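Local coordinates for NIF3-related protein (Bacillus cereus, PDB 2GX8), which is of unknown function but binds a pair of zinc ions in a dimetal site of the NIF3 family and carries an additional, probably regulatory, domain, at residues C[149-157]-C[320-328]; C[329-337]-C[350-358]. All coordinates share one frame; numbering follows the deposited sequence.

Interaction 1 of 2, residues C[149-157]-C[320-328]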
loop_
_atom_site.group_PDB
_atom_site.type_symbol
_atom_site.label_atom_id
_atom_site.label_comp_id
_atom_site.label_asym_id
_atom_site.label_seq_id
_atom_site.Cartn_x
_atom_site.Cartn_y
_atom_site.Cartn_z
ATOM N N ASN C 149 -34.670 -19.749 20.216
ATOM C CA ASN C 149 -33.796 -20.562 19.366
ATOM C C ASN C 149 -32.788 -19.709 18.610
ATOM O O ASN C 149 -32.714 -19.776 17.380
ATOM C CB ASN C 149 -34.628 -21.407 18.376
ATOM C CG ASN C 149 -35.547 -22.383 19.068
ATOM O OD1 ASN C 149 -36.663 -22.642 18.603
ATOM N ND2 ASN C 149 -35.091 -22.927 20.197
ATOM N N THR C 150 -32.030 -18.897 19.338
ATOM C CA THR C 150 -31.069 -18.009 18.684
ATOM C C THR C 150 -29.767 -18.694 18.278
ATOM O O THR C 150 -29.361 -19.693 18.881
ATOM C CB THR C 150 -30.759 -16.726 19.501
ATOM O OG1 THR C 150 -30.186 -17.073 20.764
ATOM C CG2 THR C 150 -32.007 -15.902 19.708
ATOM N N GLU C 151 -29.164 -18.152 17.223
ATOM C CA GLU C 151 -27.882 -18.584 16.678
ATOM C C GLU C 151 -27.028 -17.352 16.425
ATOM O O GLU C 151 -27.554 -16.274 16.290
ATOM C CB GLU C 151 -28.076 -19.190 15.307
ATOM C CG GLU C 151 -28.777 -20.479 15.212
ATOM C CD GLU C 151 -28.741 -20.974 13.770
ATOM O OE1 GLU C 151 -28.199 -20.223 12.913
ATOM O OE2 GLU C 151 -29.240 -22.091 13.494
ATOM N N VAL C 152 -25.718 -17.501 16.333
ATOM C CA VAL C 152 -24.860 -16.372 16.008
ATOM C C VAL C 152 -25.255 -15.891 14.602
ATOM O O VAL C 152 -25.568 -16.705 13.711
ATOM C CB VAL C 152 -23.334 -16.746 16.066
ATOM C CG1 VAL C 152 -22.484 -15.668 15.445
ATOM C CG2 VAL C 152 -22.872 -16.992 17.511
ATOM N N LEU C 153 -25.287 -14.577 14.399
ATOM C CA LEU C 153 -25.683 -14.072 13.093
ATOM C C LEU C 153 -24.499 -14.111 12.117
ATOM O O LEU C 153 -24.612 -14.679 11.025
ATOM C CB LEU C 153 -26.251 -12.645 13.200
ATOM C CG LEU C 153 -26.509 -11.912 11.881
ATOM C CD1 LEU C 153 -27.700 -12.561 11.162
ATOM C CD2 LEU C 153 -26.768 -10.460 12.158
ATOM N N ALA C 154 -23.387 -13.480 12.505
ATOM C CA ALA C 154 -22.200 -13.421 11.665
ATOM C C ALA C 154 -21.036 -13.940 12.487
ATOM O O ALA C 154 -20.586 -13.224 13.420
ATOM C CB ALA C 154 -21.911 -11.981 11.221
ATOM N N PRO C 155 -20.570 -15.160 12.175
ATOM C CA PRO C 155 -19.466 -15.825 12.841
ATOM C C PRO C 155 -18.174 -15.019 12.652
ATOM O O PRO C 155 -17.817 -14.679 11.474
ATOM C CB PRO C 155 -19.371 -17.156 12.081
ATOM C CG PRO C 155 -20.741 -17.351 11.503
ATOM C CD PRO C 155 -21.135 -15.990 11.095
ATOM N N THR C 156 -17.451 -14.815 13.830
ATOM C CA THR C 156 -16.202 -14.060 13.734
ATOM C C THR C 156 -15.110 -14.809 14.449
ATOM O O THR C 156 -13.923 -14.580 14.213
ATOM C CB THR C 156 -16.291 -12.641 14.364
ATOM O OG1 THR C 156 -16.567 -12.736 15.769
ATOM C CG2 THR C 156 -17.345 -11.779 13.670
ATOM N N TYR C 157 -15.513 -15.723 15.323
ATOM C CA TYR C 157 -14.550 -16.466 16.107
ATOM C C TYR C 157 -14.998 -17.901 16.412
ATOM O O TYR C 157 -16.149 -18.140 16.762
ATOM C CB TYR C 157 -14.253 -15.691 17.405
ATOM C CG TYR C 157 -13.216 -16.339 18.287
ATOM C CD1 TYR C 157 -11.853 -16.123 18.068
ATOM C CD2 TYR C 157 -13.594 -17.183 19.336
ATOM C CE1 TYR C 157 -10.899 -16.734 18.873
ATOM C CE2 TYR C 157 -12.645 -17.799 20.146
ATOM C CZ TYR C 157 -11.307 -17.565 19.911
ATOM O OH TYR C 157 -10.371 -18.182 20.711
ATOM N N TYR C 320 -23.760 -6.402 7.644
ATOM C CA TYR C 320 -24.323 -7.749 7.769
ATOM C C TYR C 320 -25.699 -7.966 7.209
ATOM O O TYR C 320 -26.370 -8.922 7.576
ATOM C CB TYR C 320 -24.249 -8.190 9.208
ATOM C CG TYR C 320 -22.818 -8.091 9.667
ATOM C CD1 TYR C 320 -22.401 -7.041 10.455
ATOM C CD2 TYR C 320 -21.871 -9.005 9.222
ATOM C CE1 TYR C 320 -21.036 -6.922 10.848
ATOM C CE2 TYR C 320 -20.534 -8.910 9.589
ATOM C CZ TYR C 320 -20.120 -7.866 10.405
ATOM O OH TYR C 320 -18.776 -7.770 10.771
ATOM N N ILE C 321 -26.121 -7.110 6.293
ATOM C CA ILE C 321 -27.417 -7.301 5.683
ATOM C C ILE C 321 -27.476 -8.572 4.808
ATOM O O ILE C 321 -28.537 -9.188 4.709
ATOM C CB ILE C 321 -27.906 -6.033 4.913
ATOM C CG1 ILE C 321 -27.046 -5.773 3.688
ATOM C CG2 ILE C 321 -27.898 -4.810 5.850
ATOM C CD1 ILE C 321 -27.649 -4.805 2.699
ATOM N N ASN C 322 -26.363 -8.968 4.189
ATOM C CA ASN C 322 -26.355 -10.136 3.322
ATOM C C ASN C 322 -26.431 -11.398 4.121
ATOM O O ASN C 322 -27.113 -12.347 3.728
ATOM C CB ASN C 322 -25.148 -10.142 2.388
ATOM C CG ASN C 322 -25.336 -9.201 1.221
ATOM O OD1 ASN C 322 -24.940 -8.045 1.287
ATOM N ND2 ASN C 322 -26.041 -9.662 0.185
ATOM N N GLN C 323 -25.753 -11.377 5.258
ATOM C CA GLN C 323 -25.753 -12.488 6.189
ATOM C C GLN C 323 -27.149 -12.676 6.744
ATOM O O GLN C 323 -27.710 -13.757 6.680
ATOM C CB GLN C 323 -24.713 -12.230 7.295
ATOM C CG GLN C 323 -24.389 -13.425 8.187
ATOM C CD GLN C 323 -23.781 -14.686 7.480
ATOM O OE1 GLN C 323 -23.517 -14.711 6.268
ATOM N NE2 GLN C 323 -23.577 -15.737 8.266
ATOM N N ALA C 324 -27.729 -11.593 7.239
ATOM C CA ALA C 324 -29.098 -11.587 7.778
ATOM C C ALA C 324 -30.119 -12.205 6.817
ATOM O O ALA C 324 -30.957 -12.981 7.244
ATOM C CB ALA C 324 -29.508 -10.183 8.176
ATOM N N LYS C 325 -30.021 -11.889 5.525
ATOM C CA LYS C 325 -30.912 -12.452 4.509
ATOM C C LYS C 325 -30.546 -13.902 4.151
ATOM O O LYS C 325 -31.421 -14.749 3.973
ATOM C CB LYS C 325 -30.902 -11.597 3.246
ATOM C CG LYS C 325 -31.988 -11.988 2.234
ATOM C CD LYS C 325 -33.356 -11.708 2.816
ATOM C CE LYS C 325 -34.489 -12.354 2.028
ATOM N NZ LYS C 325 -35.765 -11.894 2.674
ATOM N N PHE C 326 -29.251 -14.185 4.030
ATOM C CA PHE C 326 -28.805 -15.548 3.717
ATOM C C PHE C 326 -29.339 -16.525 4.775
ATOM O O PHE C 326 -29.862 -17.568 4.427
ATOM C CB PHE C 326 -27.271 -15.610 3.611
ATOM C CG PHE C 326 -26.726 -17.009 3.454
ATOM C CD1 PHE C 326 -25.919 -17.575 4.455
ATOM C CD2 PHE C 326 -27.036 -17.769 2.320
ATOM C CE1 PHE C 326 -25.407 -18.859 4.326
ATOM C CE2 PHE C 326 -26.540 -19.065 2.175
ATOM C CZ PHE C 326 -25.724 -19.617 3.179
ATOM N N LYS C 327 -29.197 -16.160 6.056
ATOM C CA LYS C 327 -29.726 -16.926 7.186
ATOM C C LYS C 327 -31.275 -16.891 7.264
ATOM O O LYS C 327 -31.875 -17.474 8.171
ATOM C CB LYS C 327 -29.160 -16.396 8.492
ATOM C CG LYS C 327 -27.654 -16.472 8.642
ATOM C CD LYS C 327 -27.200 -17.877 8.852
ATOM C CE LYS C 327 -25.790 -17.928 9.417
ATOM N NZ LYS C 327 -25.663 -17.426 10.836
ATOM N N GLY C 328 -31.922 -16.180 6.348
ATOM C CA GLY C 328 -33.383 -16.179 6.292
ATOM C C GLY C 328 -34.207 -15.201 7.109
ATOM O O GLY C 328 -35.406 -15.392 7.233
#
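Two side chains of helix 321-326 and its end, Gln323 and Lys327, grip one carbonyl oxygen of the chain at 149-157. Gln323 NE2 gives a hydrogen bond to Leu153 O at 3.1 Å. The oxygen lies in the amide plane of Gln323, and the donor lies in the carbonyl plane. Lys327 NZ binds the same Leu153 O at 2.9 Å, but from above the carbonyl plane. The lysine chain bends at chi2 and again at chi4 (69°), which curls the ammonium group back over the oxygen. Glu151 OE1 stays 4.3 Å from Lys327 NZ, a loose approach of opposite charges.

The gripped residue sits at a corner. The chain turns at Leu153 and Ala154, and strand 150-168 runs on in a new direction. The helix that meets the corner starts after Tyr320 at the N-cap and closes with a Schellman motif at Gly328.

Apolar contacts flank this polar grip. Ala154 CB lies obliquely against the ring of Tyr320, 3.6 Å from its CD2. With CG anti to the backbone N (chi1 171°), the Leu153 branch swings across and CD1 rests 3.8 Å from Ala324 CA. Leu153 and Ala324 also touch Ala311 of strand 306-313.

Interaction 2 of 2, residues C[329-337]-C[350-358]; sequences ADVYVTGDM and LNIVDPGHN. With ZN (zinc ion), chain L.
Tyr332 and Ile352 lie side by side in a parallel strand pair, 331-335 with 351-354, whose axes run 23° apart. Tyr332 N donates to Asn351 O, Val353 N to Tyr332 O at 3.0 Å, and Thr334 N to Val353 O. Helix 339-348 links the strands, making a beta-alpha-beta unit.

The strand part is tightly packed. On one sheet face, Val331 CG2 meets Val353 CG2 at 3.9 Å, and Phe284 of helix 281-292 covers Val331 and Val333. On the other face, Leu350 CD2 packs obliquely against Tyr332. The Met337 and Ile352 side chains cross at about a right angle, with Met337 CE 3.7 Å from Ile352 CD1. Tyr332 OH bonds to Gly317 O.

At the C-terminal ends of the strands and beyond, the contact is polar and takes in water. Asp354 has CG anti to its backbone N, which brings the carboxylate across to Met337 N. OD2 accepts from that N at 3.1 Å, above the carboxylate plane, and also forms a salt bridge with Arg298. OD1 accepts from Gly356 N in an Asx turn. One water joins Asp336 N to Asp354 OD1; another joins Asp336 OD1 to His357 N. Gly335 CA lies 3.9 Å from His357 N. Tyr339 of the second subunit stacks on the His357 ring, and its N bonds to Asp336 OD1.

His357 ND1 donates to Asp336 OD2 at 2.7 Å, nearly straight at 165°. ND1 meets OD2 on its syn side but tilted well out of the carboxylate plane. Asp336 lies at the ring edge, the two planes 59° apart. His357 NE2 binds zinc at 2.1 Å; His93 and Glu360 complete the site. Asp336 is thus a second-shell residue. Its bond is consistent with a ring held so that NE2 meets the metal, and would probably make the imidazole a stronger ligand.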
loop_
_atom_site.group_PDB
_atom_site.type_symbol
_atom_site.label_atom_id
_atom_site.label_comp_id
_atom_site.label_asym_id
_atom_site.label_seq_id
_atom_site.Cartn_x
_atom_site.Cartn_y
_atom_site.Cartn_z
ATOM N N ALA C 329 -33.600 -14.143 7.636
ATOM C CA ALA C 329 -34.327 -13.151 8.420
ATOM C C ALA C 329 -35.408 -12.522 7.590
ATOM O O ALA C 329 -35.287 -12.401 6.366
ATOM C CB ALA C 329 -33.367 -12.059 8.934
ATOM N N ASP C 330 -36.486 -12.150 8.270
ATOM C CA ASP C 330 -37.636 -11.481 7.671
ATOM C C ASP C 330 -37.446 -9.995 7.914
ATOM O O ASP C 330 -37.931 -9.166 7.130
ATOM C CB ASP C 330 -38.935 -11.926 8.348
ATOM C CG ASP C 330 -39.356 -13.323 7.954
ATOM O OD1 ASP C 330 -39.283 -13.659 6.746
ATOM O OD2 ASP C 330 -39.798 -14.083 8.850
ATOM N N VAL C 331 -36.741 -9.682 9.004
ATOM C CA VAL C 331 -36.483 -8.327 9.441
ATOM C C VAL C 331 -35.126 -8.277 10.149
ATOM O O VAL C 331 -34.723 -9.236 10.792
ATOM C CB VAL C 331 -37.582 -7.836 10.419
ATOM C CG1 VAL C 331 -37.578 -8.655 11.652
ATOM C CG2 VAL C 331 -37.388 -6.358 10.793
ATOM N N TYR C 332 -34.443 -7.150 10.056
ATOM C CA TYR C 332 -33.133 -6.987 10.688
ATOM C C TYR C 332 -33.124 -5.745 11.587
ATOM O O TYR C 332 -33.374 -4.655 11.128
ATOM C CB TYR C 332 -32.057 -6.946 9.590
ATOM C CG TYR C 332 -30.588 -6.778 10.017
ATOM C CD1 TYR C 332 -29.712 -6.043 9.221
ATOM C CD2 TYR C 332 -30.077 -7.353 11.200
ATOM C CE1 TYR C 332 -28.351 -5.886 9.568
ATOM C CE2 TYR C 332 -28.681 -7.181 11.573
ATOM C CZ TYR C 332 -27.849 -6.442 10.743
ATOM O OH TYR C 332 -26.490 -6.242 11.031
ATOM N N VAL C 333 -32.823 -5.919 12.869
ATOM C CA VAL C 333 -32.803 -4.820 13.825
ATOM C C VAL C 333 -31.376 -4.410 14.123
ATOM O O VAL C 333 -30.688 -5.123 14.830
ATOM C CB VAL C 333 -33.429 -5.237 15.176
ATOM C CG1 VAL C 333 -33.359 -4.092 16.169
ATOM C CG2 VAL C 333 -34.841 -5.685 14.985
ATOM N N THR C 334 -30.955 -3.241 13.634
ATOM C CA THR C 334 -29.584 -2.759 13.826
ATOM C C THR C 334 -29.521 -1.228 13.767
ATOM O O THR C 334 -30.461 -0.597 13.285
ATOM C CB THR C 334 -28.661 -3.388 12.746
ATOM O OG1 THR C 334 -27.273 -3.170 13.060
ATOM C CG2 THR C 334 -29.017 -2.874 11.348
ATOM N N GLY C 335 -28.424 -0.623 14.224
ATOM C CA GLY C 335 -28.290 0.826 14.199
ATOM C C GLY C 335 -27.502 1.376 13.026
ATOM O O GLY C 335 -26.901 0.634 12.242
ATOM N N ASP C 336 -27.533 2.694 12.898
ATOM C CA ASP C 336 -26.753 3.427 11.896
ATOM C C ASP C 336 -26.998 3.064 10.454
ATOM O O ASP C 336 -26.105 3.135 9.636
ATOM C CB ASP C 336 -25.268 3.300 12.220
ATOM C CG ASP C 336 -24.898 3.996 13.505
ATOM O OD1 ASP C 336 -25.567 5.015 13.816
ATOM O OD2 ASP C 336 -23.943 3.516 14.198
ATOM N N MET C 337 -28.228 2.730 10.119
ATOM C CA MET C 337 -28.528 2.311 8.757
ATOM C C MET C 337 -28.263 3.396 7.675
ATOM O O MET C 337 -28.906 4.460 7.678
ATOM C CB MET C 337 -29.972 1.809 8.712
ATOM C CG MET C 337 -30.254 0.949 7.538
ATOM S SD MET C 337 -29.191 -0.515 7.544
ATOM C CE MET C 337 -29.422 -0.844 5.859
ATOM N N LEU C 350 -35.070 -7.683 2.390
ATOM C CA LEU C 350 -34.898 -7.661 3.840
ATOM C C LEU C 350 -35.499 -6.415 4.501
ATOM O O LEU C 350 -35.160 -5.278 4.139
ATOM C CB LEU C 350 -33.400 -7.723 4.187
ATOM C CG LEU C 350 -33.008 -7.724 5.659
ATOM C CD1 LEU C 350 -33.366 -9.043 6.321
ATOM C CD2 LEU C 350 -31.509 -7.472 5.775
ATOM N N ASN C 351 -36.370 -6.618 5.483
ATOM C CA ASN C 351 -36.928 -5.512 6.215
ATOM C C ASN C 351 -35.938 -5.090 7.282
ATOM O O ASN C 351 -35.073 -5.873 7.669
ATOM C CB ASN C 351 -38.227 -5.928 6.851
ATOM C CG ASN C 351 -39.272 -6.274 5.833
ATOM O OD1 ASN C 351 -39.215 -5.826 4.679
ATOM N ND2 ASN C 351 -40.245 -7.040 6.249
ATOM N N ILE C 352 -36.066 -3.856 7.752
ATOM C CA ILE C 352 -35.149 -3.342 8.734
ATOM C C ILE C 352 -35.880 -2.476 9.709
ATOM O O ILE C 352 -36.792 -1.765 9.334
ATOM C CB ILE C 352 -34.047 -2.458 8.071
ATOM C CG1 ILE C 352 -33.453 -3.183 6.854
ATOM C CG2 ILE C 352 -32.992 -1.995 9.091
ATOM C CD1 ILE C 352 -32.009 -3.243 6.845
ATOM N N VAL C 353 -35.516 -2.588 10.976
ATOM C CA VAL C 353 -35.979 -1.648 11.971
ATOM C C VAL C 353 -34.690 -1.107 12.603
ATOM O O VAL C 353 -33.877 -1.876 13.031
ATOM C CB VAL C 353 -36.821 -2.282 13.044
ATOM C CG1 VAL C 353 -37.176 -1.226 14.037
ATOM C CG2 VAL C 353 -38.140 -2.923 12.422
ATOM N N ASP C 354 -34.532 0.209 12.656
ATOM C CA ASP C 354 -33.331 0.864 13.189
ATOM C C ASP C 354 -33.792 1.628 14.410
ATOM O O ASP C 354 -34.300 2.737 14.302
ATOM C CB ASP C 354 -32.745 1.831 12.151
ATOM C CG ASP C 354 -31.469 2.517 12.603
ATOM O OD1 ASP C 354 -31.101 2.446 13.793
ATOM O OD2 ASP C 354 -30.781 3.134 11.746
ATOM N N PRO C 355 -33.592 1.042 15.587
ATOM C CA PRO C 355 -33.979 1.724 16.804
ATOM C C PRO C 355 -32.848 2.626 17.296
ATOM O O PRO C 355 -33.005 3.286 18.307
ATOM C CB PRO C 355 -34.187 0.571 17.775
ATOM C CG PRO C 355 -33.232 -0.512 17.309
ATOM C CD PRO C 355 -32.956 -0.267 15.851
ATOM N N GLY C 356 -31.718 2.667 16.585
ATOM C CA GLY C 356 -30.592 3.494 16.978
ATOM C C GLY C 356 -29.509 2.667 17.641
ATOM O O GLY C 356 -29.784 1.675 18.335
ATOM N N HIS C 357 -28.265 3.088 17.429
ATOM C CA HIS C 357 -27.083 2.449 17.977
ATOM C C HIS C 357 -27.166 2.419 19.523
ATOM O O HIS C 357 -26.702 1.493 20.163
ATOM C CB HIS C 357 -25.878 3.288 17.539
ATOM C CG HIS C 357 -24.548 2.624 17.691
ATOM N ND1 HIS C 357 -23.579 2.695 16.711
ATOM C CD2 HIS C 357 -23.998 1.923 18.712
ATOM C CE1 HIS C 357 -22.489 2.073 17.119
ATOM N NE2 HIS C 357 -22.726 1.575 18.324
ATOM N N ASN C 358 -27.802 3.428 20.104
ATOM C CA ASN C 358 -27.895 3.546 21.542
ATOM C C ASN C 358 -28.670 2.443 22.240
ATOM O O ASN C 358 -28.661 2.414 23.452
ATOM C CB ASN C 358 -28.463 4.908 21.925
ATOM C CG ASN C 358 -28.354 5.201 23.405
ATOM O OD1 ASN C 358 -27.275 5.528 23.912
ATOM N ND2 ASN C 358 -29.481 5.122 24.102
HETATM ZN ZN ZN L . -21.342 0.328 19.377
HETATM O O HOH W 1 -27.916 5.598 15.664
HETATM O O HOH W 2 -29.582 4.707 13.727
#

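Interaction 2 is the buried core of the pair, while interaction 1 is partly buried and has exposed residues at its edge. Both reach the same sheet, and their centres lie 13 Å apart. Helix 321-326 precedes strand 331-335 in the chain, and a probable hydrogen bond from Ala329 N to Ala324 O joins the two contacts. Tyr332 is shared ground: Leu153, Tyr320 and Ala324 of interaction 1 all touch it. The chemistry follows the place. Interaction 1 uses side-chain donors on a single carbonyl at a strand corner. Interaction 2 uses backbone bonds between strands, then carboxylates, water and zinc at their C-terminal ends.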